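Local structure of importin subunit beta-1 (Saccharomyces cerevisiae, 5OWU) at residues A[617-622]-A[657-662]; A[624-629]-A[664-669]; A[701-706]-A[751-756]. The protein carries proteins into the nucleus as the importin beta subunit, working with importin alpha, which recognises the classical nuclear localization signal of the cargo. All blocks are in the same frame, centred on the assembly; numbering follows the deposited sequence.

The three contacts lie within the stack of HEAT repeats 14 to 17. Interactions 1 and 2 both join helix 615-629 to helix 655-669, with centres about 11 Å apart, and their segments alternate along the chain. They are two levels of one interface, and they meet where Phe662 packs on Ala626. Interaction 3 comes later in the chain and pairs helix 698-713 with helix 741-764; its centre lies about 17 Å from that of interaction 1 and about 18 Å from that of interaction 2. Val660 and Ala664 bridge the interval by packing on Val705. Nearly parallel second helices of successive repeats thus build a continuous solenoid wall.

Interaction 1 (A[617-622]-A[657-662]); sequences DVFYAI and ITAVGF
Thr658 pushes its methyl group into the angle between Phe619 and Tyr620 one helix away. Its CG2 lies anti to the backbone N, a placement that carries the methyl across to the facing helix and leaves OG1 beside the N. On one flank CG2 meets Phe619 CB at 3.6 Å. On the other, in the conformer of Tyr620 described here, one of two in the crystal, it sits over the centre of the tyrosine ring. This is a CH-pi contact, 3.5 Å from Thr658 CG2 to the centroid of the Tyr620 ring and only 14° off the ring normal, the threonine coming at the tyrosine nearly perpendicularly. The threonine hydroxyl is held by Asp616, just before segment 617-622, to whose OD1 it hydrogen-bonds. One side chain thereby offers a methyl to the aromatic ring and a hydroxyl to the same helix.

Phe619 turns the other way. Its chi1 of -93° departs from a staggered value and swings the ring past Thr658, where CE2 comes within 4.1 Å of Ala659 CB. One turn further on, Ile622 reaches Phe662 by its CG2 branch, 4.1 Å from Phe662 CE1, and the Phe662 ring lies between the two helices.

The two segments run almost parallel, 7° apart, with axes 9.1 Å from each other, as befits matching helices of HEAT repeats 14 and 15. Tyr620 lies at the exposed border of the contact, whereas the opposite, buried border is closed by helix 637-649, whose Phe640 meets Phe662 edge-to-face and also touches Phe619. Helix 595-607 packs behind Ile622 through Phe602.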
loop_
_atom_site.group_PDB
_atom_site.type_symbol
_atom_site.label_atom_id
_atom_site.label_comp_id
_atom_site.label_asym_id
_atom_site.label_seq_id
_atom_site.Cartn_x
_atom_site.Cartn_y
_atom_site.Cartn_z
ATOM N N ASP A 617 -5.568 4.222 22.338
ATOM C CA ASP A 617 -4.745 3.253 23.054
ATOM C C ASP A 617 -5.325 2.919 24.425
ATOM O O ASP A 617 -5.175 1.784 24.907
ATOM C CB ASP A 617 -3.325 3.793 23.176
ATOM C CG ASP A 617 -2.682 4.024 21.819
ATOM O OD1 ASP A 617 -2.801 3.138 20.944
ATOM O OD2 ASP A 617 -2.088 5.100 21.618
ATOM N N VAL A 618 -6.004 3.880 25.059
ATOM C CA VAL A 618 -6.669 3.592 26.325
ATOM C C VAL A 618 -7.794 2.595 26.105
ATOM O O VAL A 618 -7.983 1.668 26.896
ATOM C CB VAL A 618 -7.190 4.886 26.975
ATOM C CG1 VAL A 618 -7.971 4.565 28.242
ATOM C CG2 VAL A 618 -6.039 5.832 27.291
ATOM N N PHE A 619 -8.564 2.778 25.037
ATOM C CA PHE A 619 -9.644 1.851 24.728
ATOM C C PHE A 619 -9.101 0.467 24.417
ATOM O O PHE A 619 -9.709 -0.538 24.792
ATOM C CB PHE A 619 -10.465 2.380 23.554
ATOM C CG PHE A 619 -11.645 3.199 23.971
ATOM C CD1 PHE A 619 -11.474 4.440 24.556
ATOM C CD2 PHE A 619 -12.930 2.723 23.781
ATOM C CE1 PHE A 619 -12.572 5.194 24.950
ATOM C CE2 PHE A 619 -14.025 3.470 24.164
ATOM C CZ PHE A 619 -13.845 4.706 24.751
ATOM N N TYR A 620 -7.965 0.392 23.717
ATOM C CA TYR A 620 -7.335 -0.904 23.477
ATOM C C TYR A 620 -6.989 -1.593 24.792
ATOM O O TYR A 620 -7.213 -2.803 24.952
ATOM C CB TYR A 620 -6.080 -0.729 22.612
ATOM C CG TYR A 620 -6.350 -0.643 21.119
ATOM C CD1 TYR A 620 -7.123 -1.603 20.476
ATOM C CD2 TYR A 620 -5.830 0.395 20.353
ATOM C CE1 TYR A 620 -7.372 -1.533 19.117
ATOM C CE2 TYR A 620 -6.075 0.473 18.990
ATOM C CZ TYR A 620 -6.850 -0.492 18.380
ATOM O OH TYR A 620 -7.101 -0.425 17.030
ATOM N N ALA A 621 -6.460 -0.838 25.760
ATOM C CA ALA A 621 -6.091 -1.459 27.029
ATOM C C ALA A 621 -7.326 -1.829 27.849
ATOM O O ALA A 621 -7.345 -2.864 28.530
ATOM C CB ALA A 621 -5.179 -0.528 27.821
ATOM N N ILE A 622 -8.363 -0.994 27.802
ATOM C CA ILE A 622 -9.607 -1.318 28.494
ATOM C C ILE A 622 -10.210 -2.580 27.901
ATOM O O ILE A 622 -10.670 -3.469 28.623
ATOM C CB ILE A 622 -10.585 -0.131 28.423
ATOM C CG1 ILE A 622 -10.047 1.041 29.254
ATOM C CG2 ILE A 622 -11.978 -0.550 28.897
ATOM C CD1 ILE A 622 -10.868 2.297 29.152
ATOM N N ILE A 657 -13.718 2.694 15.827
ATOM C CA ILE A 657 -13.280 1.352 15.449
ATOM C C ILE A 657 -12.875 0.567 16.687
ATOM O O ILE A 657 -13.266 -0.593 16.877
ATOM C CB ILE A 657 -12.114 1.423 14.447
ATOM C CG1 ILE A 657 -12.454 2.322 13.251
ATOM C CG2 ILE A 657 -11.716 0.012 13.993
ATOM C CD1 ILE A 657 -13.497 1.769 12.362
ATOM N N THR A 658 -12.061 1.188 17.542
ATOM C CA THR A 658 -11.573 0.501 18.727
ATOM C C THR A 658 -12.702 0.243 19.714
ATOM O O THR A 658 -12.702 -0.788 20.395
ATOM C CB THR A 658 -10.453 1.320 19.368
ATOM O OG1 THR A 658 -9.463 1.616 18.372
ATOM C CG2 THR A 658 -9.802 0.550 20.502
ATOM N N ALA A 659 -13.679 1.148 19.787
ATOM C CA ALA A 659 -14.848 0.908 20.626
ATOM C C ALA A 659 -15.655 -0.286 20.113
ATOM O O ALA A 659 -16.142 -1.113 20.905
ATOM C CB ALA A 659 -15.705 2.176 20.690
ATOM N N VAL A 660 -15.789 -0.412 18.788
ATOM C CA VAL A 660 -16.369 -1.631 18.227
ATOM C C VAL A 660 -15.555 -2.841 18.660
ATOM O O VAL A 660 -16.105 -3.915 18.929
ATOM C CB VAL A 660 -16.462 -1.547 16.694
ATOM C CG1 VAL A 660 -16.902 -2.895 16.109
ATOM C CG2 VAL A 660 -17.436 -0.467 16.274
ATOM N N GLY A 661 -14.230 -2.692 18.720
ATOM C CA GLY A 661 -13.396 -3.783 19.199
ATOM C C GLY A 661 -13.660 -4.129 20.649
ATOM O O GLY A 661 -13.521 -5.290 21.055
ATOM N N PHE A 662 -14.030 -3.134 21.456
ATOM C CA PHE A 662 -14.490 -3.420 22.810
ATOM C C PHE A 662 -15.737 -4.289 22.782
ATOM O O PHE A 662 -15.836 -5.285 23.513
ATOM C CB PHE A 662 -14.776 -2.123 23.564
ATOM C CG PHE A 662 -15.339 -2.340 24.941
ATOM C CD1 PHE A 662 -14.502 -2.581 26.014
ATOM C CD2 PHE A 662 -16.704 -2.313 25.158
ATOM C CE1 PHE A 662 -15.016 -2.783 27.285
ATOM C CE2 PHE A 662 -17.225 -2.519 26.424
ATOM C CZ PHE A 662 -16.379 -2.755 27.489
#

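Interaction 2 (A[624-629]-A[664-669])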
loop_
_atom_site.group_PDB
_atom_site.type_symbol
_atom_site.label_atom_id
_atom_site.label_comp_id
_atom_site.label_asym_id
_atom_site.label_seq_id
_atom_site.Cartn_x
_atom_site.Cartn_y
_atom_site.Cartn_z
ATOM N N ALA A 624 -8.603 -5.028 26.425
ATOM C CA ALA A 624 -7.823 -6.171 26.896
ATOM C C ALA A 624 -8.201 -6.542 28.325
ATOM O O ALA A 624 -8.363 -7.726 28.649
ATOM C CB ALA A 624 -6.328 -5.866 26.804
ATOM N N LEU A 625 -8.336 -5.544 29.199
ATOM C CA LEU A 625 -8.731 -5.825 30.577
ATOM C C LEU A 625 -10.105 -6.492 30.640
ATOM O O LEU A 625 -10.298 -7.456 31.386
ATOM C CB LEU A 625 -8.716 -4.537 31.402
ATOM C CG LEU A 625 -8.930 -4.706 32.908
ATOM C CD1 LEU A 625 -7.879 -5.602 33.497
ATOM C CD2 LEU A 625 -8.921 -3.366 33.622
ATOM N N ALA A 626 -11.071 -5.999 29.866
ATOM C CA ALA A 626 -12.387 -6.640 29.816
ATOM C C ALA A 626 -12.276 -8.093 29.367
ATOM O O ALA A 626 -12.839 -8.998 29.997
ATOM C CB ALA A 626 -13.312 -5.864 28.878
ATOM N N ALA A 627 -11.545 -8.334 28.276
ATOM C CA ALA A 627 -11.357 -9.698 27.797
ATOM C C ALA A 627 -10.768 -10.587 28.886
ATOM O O ALA A 627 -11.172 -11.746 29.035
ATOM C CB ALA A 627 -10.458 -9.704 26.558
ATOM N N SER A 628 -9.831 -10.057 29.671
ATOM C CA SER A 628 -9.166 -10.878 30.679
ATOM C C SER A 628 -10.035 -11.101 31.916
ATOM O O SER A 628 -10.004 -12.185 32.506
ATOM C CB SER A 628 -7.837 -10.235 31.070
ATOM O OG SER A 628 -6.927 -10.316 29.982
ATOM N N LEU A 629 -10.809 -10.099 32.330
ATOM C CA LEU A 629 -11.617 -10.222 33.538
ATOM C C LEU A 629 -12.929 -10.953 33.304
ATOM O O LEU A 629 -13.501 -11.485 34.261
ATOM C CB LEU A 629 -11.926 -8.843 34.124
ATOM C CG LEU A 629 -10.757 -8.038 34.686
ATOM C CD1 LEU A 629 -11.280 -6.744 35.279
ATOM C CD2 LEU A 629 -9.990 -8.827 35.730
ATOM N N ALA A 664 -16.610 -6.323 20.475
ATOM C CA ALA A 664 -16.151 -7.650 20.074
ATOM C C ALA A 664 -15.582 -8.415 21.259
ATOM O O ALA A 664 -15.877 -9.601 21.440
ATOM C CB ALA A 664 -15.100 -7.537 18.967
ATOM N N ASP A 665 -14.771 -7.752 22.085
ATOM C CA ASP A 665 -14.173 -8.439 23.226
ATOM C C ASP A 665 -15.228 -8.871 24.240
ATOM O O ASP A 665 -15.238 -10.029 24.672
ATOM C CB ASP A 665 -13.124 -7.549 23.891
ATOM C CG ASP A 665 -11.765 -7.693 23.254
ATOM O OD1 ASP A 665 -11.365 -8.849 22.997
ATOM O OD2 ASP A 665 -11.107 -6.661 22.992
ATOM N N ILE A 666 -16.130 -7.966 24.633
ATOM C CA ILE A 666 -17.056 -8.335 25.703
ATOM C C ILE A 666 -18.069 -9.363 25.214
ATOM O O ILE A 666 -18.570 -10.171 26.006
ATOM C CB ILE A 666 -17.762 -7.104 26.311
ATOM C CG1 ILE A 666 -18.598 -6.358 25.273
ATOM C CG2 ILE A 666 -16.746 -6.165 26.960
ATOM C CD1 ILE A 666 -19.638 -5.459 25.893
ATOM N N SER A 667 -18.393 -9.365 23.920
ATOM C CA SER A 667 -19.281 -10.409 23.416
ATOM C C SER A 667 -18.699 -11.793 23.672
ATOM O O SER A 667 -19.448 -12.744 23.915
ATOM C CB SER A 667 -19.548 -10.205 21.926
ATOM O OG SER A 667 -18.493 -10.726 21.139
ATOM N N ASN A 668 -17.375 -11.926 23.630
ATOM C CA ASN A 668 -16.720 -13.201 23.900
ATOM C C ASN A 668 -16.462 -13.418 25.389
ATOM O O ASN A 668 -16.632 -14.535 25.889
ATOM C CB ASN A 668 -15.400 -13.284 23.127
ATOM C CG ASN A 668 -15.590 -13.140 21.619
ATOM O OD1 ASN A 668 -16.385 -13.857 21.009
ATOM N ND2 ASN A 668 -14.861 -12.204 21.016
ATOM N N SER A 669 -16.071 -12.368 26.114
ATOM C CA SER A 669 -15.653 -12.515 27.506
ATOM C C SER A 669 -16.816 -12.546 28.497
ATOM O O SER A 669 -16.646 -13.058 29.609
ATOM C CB SER A 669 -14.706 -11.373 27.888
ATOM O OG SER A 669 -15.400 -10.136 27.942
#
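Ala626 and Ile666 form the buried side of this contact, methyl against methyl, with 3.9 Å between Ala626 CB and Ile666 CG2. The isoleucine holds CG1 between its backbone N and carbonyl carbon (chi1 61°); CG2 is then the branch left to meet the alanine, while the longer arm leads away.

The tightest approach is in the middle, where Ser669 comes up to the backbone of the facing helix. Ser669 CB lies 3.7 Å from Ala627 O, and nearby its hydroxyl makes at most a weak hydrogen bond to Ala626 O, 3.5 Å from OG. The carbonyl oxygen of Asp665, one turn back in the same helix, is a second weak acceptor, and which of the two receives the proton is not settled. Small residues let the backbones draw together here, the CA atoms of Ala627 and Ser669 being 5.1 Å apart.

The other side is partly exposed and differs in character. There the methyl of Ala627 lies beside a carboxylate, CB being 3.8 Å from Asp665 OD1, with no bond across the contact. The carboxylate finds its strongest polar partner outside the two segments, OD2 making a salt bridge with Arg585. Ala627 also touches Arg585, which thus lies against both segments on this side.

The contact lies at the C-terminal ends of helices 615-629 and 655-669, whose segments are 5° from parallel with axes 8.5 Å apart. Arg585 comes from helix 563-586, Phe633 in the connecting loop covers Ala626, and helix 698-713 packs beyond Ala664 and Ser667.

Interaction 3 (A[701-706]-A[751-756]); sequences AVLSVF and LEAVLD
Ser704 OG gives its proton to Asp756 OD2 across the helix interface, a hydrogen bond of 2.9 Å received on the anti lone pair of the carboxylate oxygen. The hydroxyl lies beside its backbone N, chi1 -63°, and in that position it also makes a weak hydrogen bond to the carbonyl of Pro700, one turn earlier in its own helix. Its flank rests on a methyl group, with Ala753 CB 3.3 Å from OG. The hydroxyl thus has Asp756 OD2 as its main acceptor and Pro700 O as a weak second one, with the Ala753 methyl packed against it. Replacement by an alanine would probably leave the Asp756 carboxylate without its bond across the interface and open a small gap beside the Ala753 methyl.

Away from this polar border the contact becomes apolar and buried. Leu703 CB packs on Ala753 CB at 3.7 Å, the alanine methyl thus touching both Ser704 and Leu703. Farther along the leucine, CD1 meets Val754 CG2 at 3.9 Å; the leucine and valine run alongside one another, both leading toward the first helix of HEAT repeat 17.

Such small residues permit a close approach: the CA atoms of Ser704 and Ala753 are 4.7 Å apart, and the segment axes come within 7.3 Å at an angle of 15°. The contact joins HEAT repeats 16 and 17 through helices 698-713 and 741-764. Ala731 of helix 718-732 closes the apolar side by touching both Leu703 and Val754, helix 675-689 packs against Val702 and Val705, and Phe782 of helix 776-788 continues the stack beyond Val754.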
loop_
_atom_site.group_PDB
_atom_site.type_symbol
_atom_site.label_atom_id
_atom_site.label_comp_id
_atom_site.label_asym_id
_atom_site.label_seq_id
_atom_site.Cartn_x
_atom_site.Cartn_y
_atom_site.Cartn_z
ATOM N N ALA A 701 -15.513 -3.054 10.273
ATOM C CA ALA A 701 -15.517 -3.355 11.700
ATOM C C ALA A 701 -16.915 -3.738 12.177
ATOM O O ALA A 701 -17.119 -4.806 12.771
ATOM C CB ALA A 701 -14.990 -2.155 12.487
ATOM N N VAL A 702 -17.903 -2.894 11.884
ATOM C CA VAL A 702 -19.264 -3.192 12.318
ATOM C C VAL A 702 -19.726 -4.519 11.729
ATOM O O VAL A 702 -20.279 -5.370 12.440
ATOM C CB VAL A 702 -20.205 -2.031 11.952
ATOM C CG1 VAL A 702 -21.646 -2.372 12.291
ATOM C CG2 VAL A 702 -19.774 -0.785 12.705
ATOM N N LEU A 703 -19.474 -4.745 10.438
ATOM C CA LEU A 703 -19.884 -6.019 9.863
ATOM C C LEU A 703 -19.292 -7.166 10.671
ATOM O O LEU A 703 -20.013 -8.074 11.112
ATOM C CB LEU A 703 -19.466 -6.101 8.392
ATOM C CG LEU A 703 -20.187 -5.155 7.422
ATOM C CD1 LEU A 703 -19.606 -5.290 6.024
ATOM C CD2 LEU A 703 -21.688 -5.405 7.383
ATOM N N SER A 704 -17.990 -7.091 10.959
ATOM C CA SER A 704 -17.354 -8.186 11.677
ATOM C C SER A 704 -17.997 -8.383 13.038
ATOM O O SER A 704 -18.201 -9.523 13.476
ATOM C CB SER A 704 -15.855 -7.928 11.825
ATOM O OG SER A 704 -15.238 -7.890 10.557
ATOM N N VAL A 705 -18.362 -7.285 13.711
ATOM C CA VAL A 705 -18.834 -7.440 15.079
ATOM C C VAL A 705 -20.227 -8.042 15.075
ATOM O O VAL A 705 -20.611 -8.732 16.030
ATOM C CB VAL A 705 -18.762 -6.103 15.848
ATOM C CG1 VAL A 705 -20.006 -5.240 15.638
ATOM C CG2 VAL A 705 -18.541 -6.359 17.324
ATOM N N PHE A 706 -20.990 -7.852 13.989
ATOM C CA PHE A 706 -22.259 -8.564 13.897
ATOM C C PHE A 706 -22.031 -10.057 14.070
ATOM O O PHE A 706 -22.757 -10.726 14.822
ATOM C CB PHE A 706 -22.947 -8.267 12.563
ATOM C CG PHE A 706 -23.545 -6.884 12.473
ATOM C CD1 PHE A 706 -24.192 -6.312 13.559
ATOM C CD2 PHE A 706 -23.466 -6.160 11.293
ATOM C CE1 PHE A 706 -24.748 -5.047 13.469
ATOM C CE2 PHE A 706 -24.022 -4.892 11.201
ATOM C CZ PHE A 706 -24.659 -4.336 12.292
ATOM N N LEU A 751 -15.068 -7.401 2.221
ATOM C CA LEU A 751 -15.437 -8.797 2.001
ATOM C C LEU A 751 -14.956 -9.686 3.144
ATOM O O LEU A 751 -15.660 -10.620 3.552
ATOM C CB LEU A 751 -14.882 -9.285 0.661
ATOM C CG LEU A 751 -15.487 -8.613 -0.578
ATOM C CD1 LEU A 751 -14.744 -9.019 -1.846
ATOM C CD2 LEU A 751 -16.972 -8.945 -0.711
ATOM N N GLU A 752 -13.766 -9.410 3.682
ATOM C CA GLU A 752 -13.289 -10.165 4.838
ATOM C C GLU A 752 -14.232 -9.993 6.027
ATOM O O GLU A 752 -14.507 -10.955 6.760
ATOM C CB GLU A 752 -11.869 -9.724 5.203
ATOM C CG GLU A 752 -10.815 -10.185 4.207
ATOM C CD GLU A 752 -9.434 -9.631 4.491
ATOM O OE1 GLU A 752 -9.324 -8.602 5.193
ATOM O OE2 GLU A 752 -8.455 -10.229 3.999
ATOM N N ALA A 753 -14.742 -8.770 6.230
ATOM C CA ALA A 753 -15.698 -8.538 7.312
ATOM C C ALA A 753 -17.009 -9.271 7.064
ATOM O O ALA A 753 -17.634 -9.775 8.008
ATOM C CB ALA A 753 -15.963 -7.043 7.480
ATOM N N VAL A 754 -17.456 -9.329 5.808
ATOM C CA VAL A 754 -18.662 -10.095 5.509
ATOM C C VAL A 754 -18.438 -11.559 5.863
ATOM O O VAL A 754 -19.309 -12.214 6.454
ATOM C CB VAL A 754 -19.073 -9.903 4.035
ATOM C CG1 VAL A 754 -20.193 -10.873 3.636
ATOM C CG2 VAL A 754 -19.530 -8.460 3.806
ATOM N N LEU A 755 -17.251 -12.088 5.546
ATOM C CA LEU A 755 -16.937 -13.462 5.929
ATOM C C LEU A 755 -17.029 -13.650 7.440
ATOM O O LEU A 755 -17.602 -14.642 7.913
ATOM C CB LEU A 755 -15.548 -13.846 5.420
ATOM C CG LEU A 755 -15.059 -15.262 5.751
ATOM C CD1 LEU A 755 -16.057 -16.325 5.315
ATOM C CD2 LEU A 755 -13.696 -15.492 5.092
ATOM N N ASP A 756 -16.472 -12.708 8.217
ATOM C CA ASP A 756 -16.632 -12.762 9.673
ATOM C C ASP A 756 -18.109 -12.841 10.053
ATOM O O ASP A 756 -18.518 -13.669 10.882
ATOM C CB ASP A 756 -16.010 -11.524 10.335
ATOM C CG ASP A 756 -14.493 -11.540 10.336
ATOM O OD1 ASP A 756 -13.901 -12.623 10.178
ATOM O OD2 ASP A 756 -13.901 -10.458 10.523
#